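Local coordinates for protein oxidoreductase, iron/ascorbate family (Shewanella oneidensis, PDB 3ON7) that probably forms ethene from 2-oxoglutarate and couples 2-oxoglutarate decarboxylation to arginine oxidation, using dioxygen and a ferrous iron cofactor, at residues A171-D176 against S228-V233; D176-T181 against F251-P256. One frame throughout, in Å; residues are numbered along the deposited sequence.

Contact 1: residues A171-D176 against S228-V233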
ATOM      1  N   ALA B 171      -4.274   5.521 -26.155  1.00 24.07           N
ATOM      2  CA  ALA B 171      -4.665   5.608 -24.746  1.00 24.52           C
ATOM      3  C   ALA B 171      -6.204   5.507 -24.588  1.00 24.47           C
ATOM      4  O   ALA B 171      -6.940   6.308 -25.154  1.00 22.78           O
ATOM      5  CB  ALA B 171      -4.113   6.896 -24.115  1.00 22.50           C
ATOM      6  N   ALA B 172      -6.666   4.508 -23.831  1.00 25.52           N
ATOM      7  CA  ALA B 172      -8.099   4.278 -23.587  1.00 26.57           C
ATOM      8  C   ALA B 172      -8.809   5.483 -22.973  1.00 26.04           C
ATOM      9  O   ALA B 172      -8.194   6.275 -22.240  1.00 23.42           O
ATOM     10  CB  ALA B 172      -8.283   3.090 -22.656  1.00 27.90           C
ATOM     11  N   ALA B 173     -10.107   5.594 -23.275  1.00 26.07           N
ATOM     12  CA  ALA B 173     -10.990   6.608 -22.671  1.00 25.75           C
ATOM     13  C   ALA B 173     -10.898   6.550 -21.162  1.00 24.17           C
ATOM     14  O   ALA B 173     -11.061   5.494 -20.572  1.00 21.17           O
ATOM     15  CB  ALA B 173     -12.453   6.400 -23.098  1.00 24.66           C
ATOM     16  N   HIS B 174     -10.644   7.698 -20.550  1.00 23.71           N
ATOM     17  CA  HIS B 174     -10.529   7.789 -19.108  1.00 24.00           C
ATOM     18  C   HIS B 174     -10.845   9.202 -18.641  1.00 23.73           C
ATOM     19  O   HIS B 174     -10.831  10.168 -19.442  1.00 22.77           O
ATOM     20  CB  HIS B 174      -9.097   7.438 -18.687  1.00 22.38           C
ATOM     21  CG  HIS B 174      -8.069   8.399 -19.212  1.00 27.97           C
ATOM     22  ND1 HIS B 174      -7.616   8.369 -20.518  1.00 28.27           N
ATOM     23  CD2 HIS B 174      -7.430   9.440 -18.616  1.00 29.38           C
ATOM     24  CE1 HIS B 174      -6.727   9.333 -20.698  1.00 29.87           C
ATOM     25  NE2 HIS B 174      -6.587   9.990 -19.557  1.00 31.51           N
ATOM     26  N   GLU B 175     -11.061   9.322 -17.338  1.00 21.86           N
ATOM     27  CA  GLU B 175     -11.107  10.611 -16.674  1.00 22.89           C
ATOM     28  C   GLU B 175      -9.933  10.804 -15.732  1.00 21.23           C
ATOM     29  O   GLU B 175      -9.386   9.857 -15.211  1.00 19.81           O
ATOM     30  CB  GLU B 175     -12.397  10.754 -15.893  1.00 23.47           C
ATOM     31  CG  GLU B 175     -13.609  10.814 -16.793  1.00 34.42           C
ATOM     32  CD  GLU B 175     -14.562   9.671 -16.559  1.00 47.02           C
ATOM     33  OE1 GLU B 175     -14.110   8.500 -16.450  1.00 53.66           O
ATOM     34  OE2 GLU B 175     -15.770   9.964 -16.473  1.00 54.38           O
ATOM     35  N   ASP B 176      -9.531  12.050 -15.540  1.00 19.41           N
ATOM     36  CA  ASP B 176      -8.540  12.371 -14.540  1.00 18.93           C
ATOM     37  C   ASP B 176      -9.237  12.531 -13.210  1.00 18.55           C
ATOM     38  O   ASP B 176     -10.328  13.080 -13.140  1.00 17.80           O
ATOM     39  CB  ASP B 176      -7.817  13.657 -14.899  1.00 18.87           C
ATOM     40  CG  ASP B 176      -6.950  13.512 -16.157  1.00 21.50           C
ATOM     41  OD1 ASP B 176      -6.726  12.359 -16.630  1.00 22.56           O
ATOM     42  OD2 ASP B 176      -6.515  14.562 -16.667  1.00 19.12           O
ATOM     43  N   SER B 228     -15.676  16.952 -15.284  1.00 19.90           N
ATOM     44  CA  SER B 228     -14.516  16.110 -15.572  1.00 22.06           C
ATOM     45  C   SER B 228     -14.894  15.180 -16.700  1.00 22.94           C
ATOM     46  O   SER B 228     -15.722  14.300 -16.523  1.00 22.65           O
ATOM     47  CB  SER B 228     -14.117  15.276 -14.365  1.00 22.16           C
ATOM     48  OG  SER B 228     -13.051  14.388 -14.695  1.00 24.45           O
ATOM     49  N   THR B 229     -14.284  15.391 -17.856  1.00 23.90           N
ATOM     50  CA  THR B 229     -14.750  14.801 -19.119  1.00 25.33           C
ATOM     51  C   THR B 229     -13.814  13.663 -19.602  1.00 23.49           C
ATOM     52  O   THR B 229     -12.584  13.674 -19.385  1.00 20.89           O
ATOM     53  CB  THR B 229     -14.879  15.905 -20.223  1.00 25.68           C
ATOM     54  OG1 THR B 229     -15.729  16.953 -19.757  1.00 32.31           O
ATOM     55  CG2 THR B 229     -15.474  15.358 -21.502  1.00 31.99           C
ATOM     56  N   SER B 230     -14.441  12.681 -20.235  1.00 22.24           N
ATOM     57  CA  SER B 230     -13.777  11.506 -20.733  1.00 22.22           C
ATOM     58  C   SER B 230     -12.980  11.880 -21.973  1.00 22.81           C
ATOM     59  O   SER B 230     -13.534  12.466 -22.930  1.00 21.96           O
ATOM     60  CB  SER B 230     -14.830  10.443 -21.084  1.00 23.20           C
ATOM     61  OG  SER B 230     -14.242   9.259 -21.590  1.00 25.27           O
ATOM     62  N   HIS B 231     -11.698  11.520 -21.959  1.00 19.27           N
ATOM     63  CA  HIS B 231     -10.812  11.753 -23.085  1.00 20.55           C
ATOM     64  C   HIS B 231      -9.968  10.518 -23.410  1.00 21.03           C
ATOM     65  O   HIS B 231      -9.723   9.683 -22.525  1.00 18.84           O
ATOM     66  CB  HIS B 231      -9.912  12.954 -22.820  1.00 18.54           C
ATOM     67  CG  HIS B 231      -9.190  12.905 -21.515  1.00 21.10           C
ATOM     68  ND1 HIS B 231      -9.817  13.113 -20.304  1.00 19.33           N
ATOM     69  CD2 HIS B 231      -7.884  12.707 -21.233  1.00 23.89           C
ATOM     70  CE1 HIS B 231      -8.923  13.026 -19.335  1.00 24.38           C
ATOM     71  NE2 HIS B 231      -7.745  12.775 -19.874  1.00 22.46           N
ATOM     72  N   ARG B 232      -9.529  10.431 -24.674  1.00 21.03           N
ATOM     73  CA  ARG B 232      -8.690   9.329 -25.170  1.00 21.63           C
ATOM     74  C   ARG B 232      -7.687   9.803 -26.216  1.00 20.72           C
ATOM     75  O   ARG B 232      -7.754  10.944 -26.676  1.00 22.10           O
ATOM     76  CB  ARG B 232      -9.570   8.234 -25.794  1.00 22.05           C
ATOM     77  CG  ARG B 232     -10.254   8.660 -27.083  1.00 21.99           C
ATOM     78  CD  ARG B 232     -11.132   7.601 -27.663  1.00 22.91           C
ATOM     79  NE  ARG B 232     -11.668   8.000 -28.959  1.00 22.43           N
ATOM     80  CZ  ARG B 232     -12.325   7.191 -29.788  1.00 28.20           C
ATOM     81  NH1 ARG B 232     -12.552   5.919 -29.460  1.00 30.82           N
ATOM     82  NH2 ARG B 232     -12.746   7.647 -30.962  1.00 29.78           N
ATOM     83  N   VAL B 233      -6.756   8.932 -26.598  1.00 19.42           N
ATOM     84  CA  VAL B 233      -5.872   9.225 -27.723  1.00 19.43           C
ATOM     85  C   VAL B 233      -6.012   8.108 -28.750  1.00 20.52           C
ATOM     86  O   VAL B 233      -5.731   6.946 -28.448  1.00 18.94           O
ATOM     87  CB  VAL B 233      -4.377   9.402 -27.294  1.00 18.58           C
ATOM     88  CG1 VAL B 233      -3.485   9.682 -28.513  1.00 12.62           C
ATOM     89  CG2 VAL B 233      -4.244  10.509 -26.272  1.00 14.89           C
TER
HETATM   90  O   HOH W   1     -13.999   7.650 -19.418  1.00 32.56           O
HETATM   91  O   HOH W   2     -11.176  14.061 -17.091  1.00 16.56           O

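Contact 2: residues D176-T181 against F251-P256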
ATOM      1  N   ASP B 176      -9.531  12.050 -15.540  1.00 19.41           N
ATOM      2  CA  ASP B 176      -8.540  12.371 -14.540  1.00 18.93           C
ATOM      3  C   ASP B 176      -9.237  12.531 -13.210  1.00 18.55           C
ATOM      4  O   ASP B 176     -10.328  13.080 -13.140  1.00 17.80           O
ATOM      5  CB  ASP B 176      -7.817  13.657 -14.899  1.00 18.87           C
ATOM      6  CG  ASP B 176      -6.950  13.512 -16.157  1.00 21.50           C
ATOM      7  OD1 ASP B 176      -6.726  12.359 -16.630  1.00 22.56           O
ATOM      8  OD2 ASP B 176      -6.515  14.562 -16.667  1.00 19.12           O
ATOM      9  N   ILE B 177      -8.606  12.034 -12.154  1.00 17.89           N
ATOM     10  CA  ILE B 177      -9.160  12.164 -10.816  1.00 17.62           C
ATOM     11  C   ILE B 177      -8.830  13.487 -10.160  1.00 19.24           C
ATOM     12  O   ILE B 177      -9.488  13.883  -9.204  1.00 20.60           O
ATOM     13  CB  ILE B 177      -8.659  11.024  -9.908  1.00 17.86           C
ATOM     14  CG1 ILE B 177      -9.652  10.803  -8.748  1.00 17.37           C
ATOM     15  CG2 ILE B 177      -7.238  11.286  -9.415  1.00  9.62           C
ATOM     16  CD1 ILE B 177      -9.193   9.730  -7.742  1.00 16.50           C
ATOM     17  N   ASN B 178      -7.792  14.162 -10.651  1.00 19.09           N
ATOM     18  CA  ASN B 178      -7.173  15.262  -9.905  1.00 17.71           C
ATOM     19  C   ASN B 178      -7.899  16.601 -10.106  1.00 18.94           C
ATOM     20  O   ASN B 178      -9.070  16.615 -10.483  1.00 18.80           O
ATOM     21  CB  ASN B 178      -5.701  15.345 -10.284  1.00 18.58           C
ATOM     22  CG  ASN B 178      -5.502  15.385 -11.773  1.00 15.95           C
ATOM     23  OD1 ASN B 178      -5.718  14.383 -12.434  1.00 18.26           O
ATOM     24  ND2 ASN B 178      -5.168  16.549 -12.315  1.00 13.90           N
ATOM     25  N   LEU B 179      -7.235  17.719  -9.794  1.00 20.68           N
ATOM     26  CA  LEU B 179      -7.871  19.044  -9.868  1.00 19.52           C
ATOM     27  C   LEU B 179      -7.895  19.538 -11.292  1.00 19.43           C
ATOM     28  O   LEU B 179      -8.968  19.646 -11.874  1.00 19.70           O
ATOM     29  CB  LEU B 179      -7.195  20.054  -8.942  1.00 19.61           C
ATOM     30  CG  LEU B 179      -8.090  21.256  -8.601  1.00 22.47           C
ATOM     31  CD1 LEU B 179      -9.276  20.847  -7.751  1.00 19.11           C
ATOM     32  CD2 LEU B 179      -7.292  22.350  -7.908  1.00 17.14           C
ATOM     33  N   ILE B 180      -6.727  19.854 -11.847  1.00 19.56           N
ATOM     34  CA  ILE B 180      -6.593  20.078 -13.282  1.00 19.29           C
ATOM     35  C   ILE B 180      -5.332  19.425 -13.798  1.00 18.60           C
ATOM     36  O   ILE B 180      -4.370  19.219 -13.056  1.00 17.39           O
ATOM     37  CB  ILE B 180      -6.583  21.585 -13.713  1.00 19.92           C
ATOM     38  CG1 ILE B 180      -5.437  22.362 -13.058  1.00 19.55           C
ATOM     39  CG2 ILE B 180      -7.930  22.252 -13.412  1.00 22.42           C
ATOM     40  CD1 ILE B 180      -5.247  23.755 -13.646  1.00 18.96           C
ATOM     41  N   THR B 181      -5.346  19.151 -15.092  1.00 17.77           N
ATOM     42  CA  THR B 181      -4.221  18.586 -15.783  1.00 17.84           C
ATOM     43  C   THR B 181      -3.783  19.525 -16.910  1.00 18.19           C
ATOM     44  O   THR B 181      -4.608  20.169 -17.508  1.00 17.99           O
ATOM     45  CB  THR B 181      -4.607  17.221 -16.304  1.00 18.58           C
ATOM     46  OG1 THR B 181      -4.978  16.406 -15.175  1.00 17.04           O
ATOM     47  CG2 THR B 181      -3.445  16.585 -17.093  1.00 13.55           C
ATOM     48  N   PHE B 251      -0.145  16.503 -13.714  1.00 14.37           N
ATOM     49  CA  PHE B 251      -1.388  16.284 -12.956  1.00 13.87           C
ATOM     50  C   PHE B 251      -1.362  17.081 -11.658  1.00 15.31           C
ATOM     51  O   PHE B 251      -0.620  16.747 -10.724  1.00 13.91           O
ATOM     52  CB  PHE B 251      -1.573  14.796 -12.708  1.00 12.92           C
ATOM     53  CG  PHE B 251      -1.710  13.993 -13.986  1.00 17.30           C
ATOM     54  CD1 PHE B 251      -2.957  13.807 -14.582  1.00 15.76           C
ATOM     55  CD2 PHE B 251      -0.592  13.478 -14.618  1.00 17.83           C
ATOM     56  CE1 PHE B 251      -3.083  13.114 -15.772  1.00 17.43           C
ATOM     57  CE2 PHE B 251      -0.712  12.760 -15.792  1.00 17.03           C
ATOM     58  CZ  PHE B 251      -1.952  12.584 -16.380  1.00 17.52           C
ATOM     59  N   LEU B 252      -2.137  18.171 -11.620  1.00 15.59           N
ATOM     60  CA  LEU B 252      -2.167  19.047 -10.434  1.00 16.41           C
ATOM     61  C   LEU B 252      -3.134  18.385  -9.453  1.00 16.97           C
ATOM     62  O   LEU B 252      -4.291  18.147  -9.806  1.00 18.59           O
ATOM     63  CB  LEU B 252      -2.624  20.489 -10.784  1.00 15.28           C
ATOM     64  CG  LEU B 252      -1.706  21.446 -11.563  1.00 17.61           C
ATOM     65  CD1 LEU B 252      -0.376  21.583 -10.903  1.00 17.71           C
ATOM     66  CD2 LEU B 252      -1.508  21.049 -13.022  1.00 16.26           C
ATOM     67  N   HIS B 253      -2.641  18.016  -8.269  1.00 17.09           N
ATOM     68  CA  HIS B 253      -3.440  17.359  -7.249  1.00 17.19           C
ATOM     69  C   HIS B 253      -3.549  18.306  -6.054  1.00 17.97           C
ATOM     70  O   HIS B 253      -2.563  18.911  -5.664  1.00 13.30           O
ATOM     71  CB  HIS B 253      -2.779  16.073  -6.742  1.00 18.03           C
ATOM     72  CG  HIS B 253      -2.874  14.900  -7.674  1.00 22.03           C
ATOM     73  ND1 HIS B 253      -3.702  13.823  -7.432  1.00 22.19           N
ATOM     74  CD2 HIS B 253      -2.200  14.607  -8.811  1.00 19.09           C
ATOM     75  CE1 HIS B 253      -3.547  12.928  -8.390  1.00 20.52           C
ATOM     76  NE2 HIS B 253      -2.643  13.379  -9.240  1.00 25.55           N
ATOM     77  N   PRO B 254      -4.734  18.388  -5.432  1.00 17.95           N
ATOM     78  CA  PRO B 254      -4.868  19.225  -4.250  1.00 20.31           C
ATOM     79  C   PRO B 254      -4.178  18.605  -3.039  1.00 19.47           C
ATOM     80  O   PRO B 254      -3.857  17.437  -3.076  1.00 18.84           O
ATOM     81  CB  PRO B 254      -6.379  19.275  -4.047  1.00 20.18           C
ATOM     82  CG  PRO B 254      -6.862  18.030  -4.613  1.00 20.84           C
ATOM     83  CD  PRO B 254      -5.988  17.723  -5.774  1.00 18.27           C
ATOM     84  N   HIS B 255      -3.958  19.378  -1.970  1.00 19.93           N
ATOM     85  CA  HIS B 255      -3.448  18.788  -0.738  1.00 19.79           C
ATOM     86  C   HIS B 255      -4.506  17.783  -0.254  1.00 18.92           C
ATOM     87  O   HIS B 255      -5.697  18.050  -0.405  1.00 19.62           O
ATOM     88  CB  HIS B 255      -3.203  19.838   0.341  1.00 20.26           C
ATOM     89  CG  HIS B 255      -2.337  20.964  -0.101  1.00 23.24           C
ATOM     90  ND1 HIS B 255      -1.058  20.772  -0.578  1.00 23.68           N
ATOM     91  CD2 HIS B 255      -2.570  22.296  -0.165  1.00 26.62           C
ATOM     92  CE1 HIS B 255      -0.534  21.941  -0.894  1.00 28.13           C
ATOM     93  NE2 HIS B 255      -1.431  22.882  -0.659  1.00 25.35           N
ATOM     94  N   PRO B 256      -4.084  16.624   0.284  1.00 17.59           N
ATOM     95  CA  PRO B 256      -4.997  15.608   0.796  1.00 19.07           C
ATOM     96  C   PRO B 256      -6.094  16.142   1.715  1.00 19.57           C
ATOM     97  O   PRO B 256      -7.248  15.760   1.582  1.00 18.53           O
ATOM     98  CB  PRO B 256      -4.056  14.689   1.589  1.00 20.63           C
ATOM     99  CG  PRO B 256      -2.829  14.695   0.810  1.00 21.88           C
ATOM    100  CD  PRO B 256      -2.718  16.092   0.194  1.00 19.00           C
TER

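Contact 1: residues A171-D176 against S228-V233
Ser228 OG comes within 3.4 Å of Asp176 O, a weak bond beside the one to Asp216. A nearby water accepts from Asp176 N and donates to both Ser228 OG and Thr229 O, bridging the two segments before the strand pairing begins. Thr229 O also accepts a hydrogen bond from His231 ND1, at 3.0 Å in the plane of that ring. At Ser230, OG rests on Ala173 CB and shares a second water with Glu175 OE1, whose bond to that water is weak.

His231 carries the main encounter. Its backbone and that of His174 form an antiparallel hydrogen-bonded pair, His231 N lying 3.0 Å from His174 O. Both side chains leave the same face of the sheet, and a first torsion that sets CG between N and C (chi1 51° in His231, 64° in His174) swings each ring back along its own backbone, ND1 reaching the carbonyl two residues earlier. The rings meet obliquely, planes 60° apart, with His174 O over one face of the His231 ring. His174 ND1 is tied to Ala172 O at 2.8 Å, fixing that ring's rotation as Thr229 fixes the other. The two NE2 atoms, 3.0 Å apart, share no hydrogen bond. With Asp176 OD1 at the edge of the His231 ring, they are consistent with the iron-binding HxD...H triad of this family, here without its metal.

Arg232 CB packs against Ala171 O at 3.3 Å opposite a beta bulge, while its guanidinium group turns away to Gln192 and Trp200. Val233 N then bonds to Ala171 O at 3.0 Å, restoring the ladder. Strand 231-234 runs between 169-174 and 191-194 in the four-stranded sheet, with Trp200 of strand 200-202 touching Ala173 and Ser230 and Phe27 of strand 27-31 meeting His231 edge-to-face.

Contact 2: residues D176-T181 against F251-P256
Asn178 and Leu252 form the tight part of this contact. Leu252 O accepts twice, from Leu179 N at 3.0 Å and from Asn178 ND2 at 3.1 Å, the amide nitrogen standing above the carbonyl plane. The same ND2 donates to Thr181 OG1 at 2.9 Å, nearly straight (168°). Thr181 OG1 donates to Asp176 OD2, meeting it from above the carboxylate and completing a relay from Leu252 to the acid. A first torsion of 51° swings the Asn178 amide in beside its backbone, toward Thr181 and Leu252 O, while CB lies squarely over the face of His253, 3.6 Å from the ring centroid. An alanine here would keep that CB but is likely to cost Leu252 O one of its donors and leave Thr181 OG1 freer to turn.

Leu252 N adds a bond to Ile180 O at 2.9 Å, and ordinary apolar contacts, Leu179 CB with Pro254 CD and Ile180 CG1 with Leu252 CB, lie under helices 103-126 and 216-221. The loose side is at partly exposed Phe251, whose ring edge meets Asn178 OD1 and which makes an off-centre CH-pi contact with Thr181 CG2, and past Pro254, where 251-256 runs on without touching 176-181. Strands paired beside the acid that probably binds the iron suit the double-stranded beta-helix of 2-oxoglutarate oxygenases; Thr181, with Asn213, probably holds Asp176 as second shell, and Asn178 positions Thr181 from behind.

Overall arrangement
Following the chain from the N terminus, the end of strand 169-174 and the loop after it make up 171-176, which hands over at Asp176 to 176-181 and strand 180-184. Contact 1 closes its loop when 228-233 returns after 51 intervening residues; contact 2 closes a longer one, of 69, when 251-256 arrives. Because the segments alternate, the two loops cross instead of nesting. Contact 1 belongs to the four-stranded sheet and contact 2 to the eight-stranded sheet, their centres about 15 Å apart. Two histidines on one sheet and the shared aspartate in the loop between the sheets, probably a metal triad, are thus linked to the strand ends of the other, as expected of a jelly-roll oxygenase.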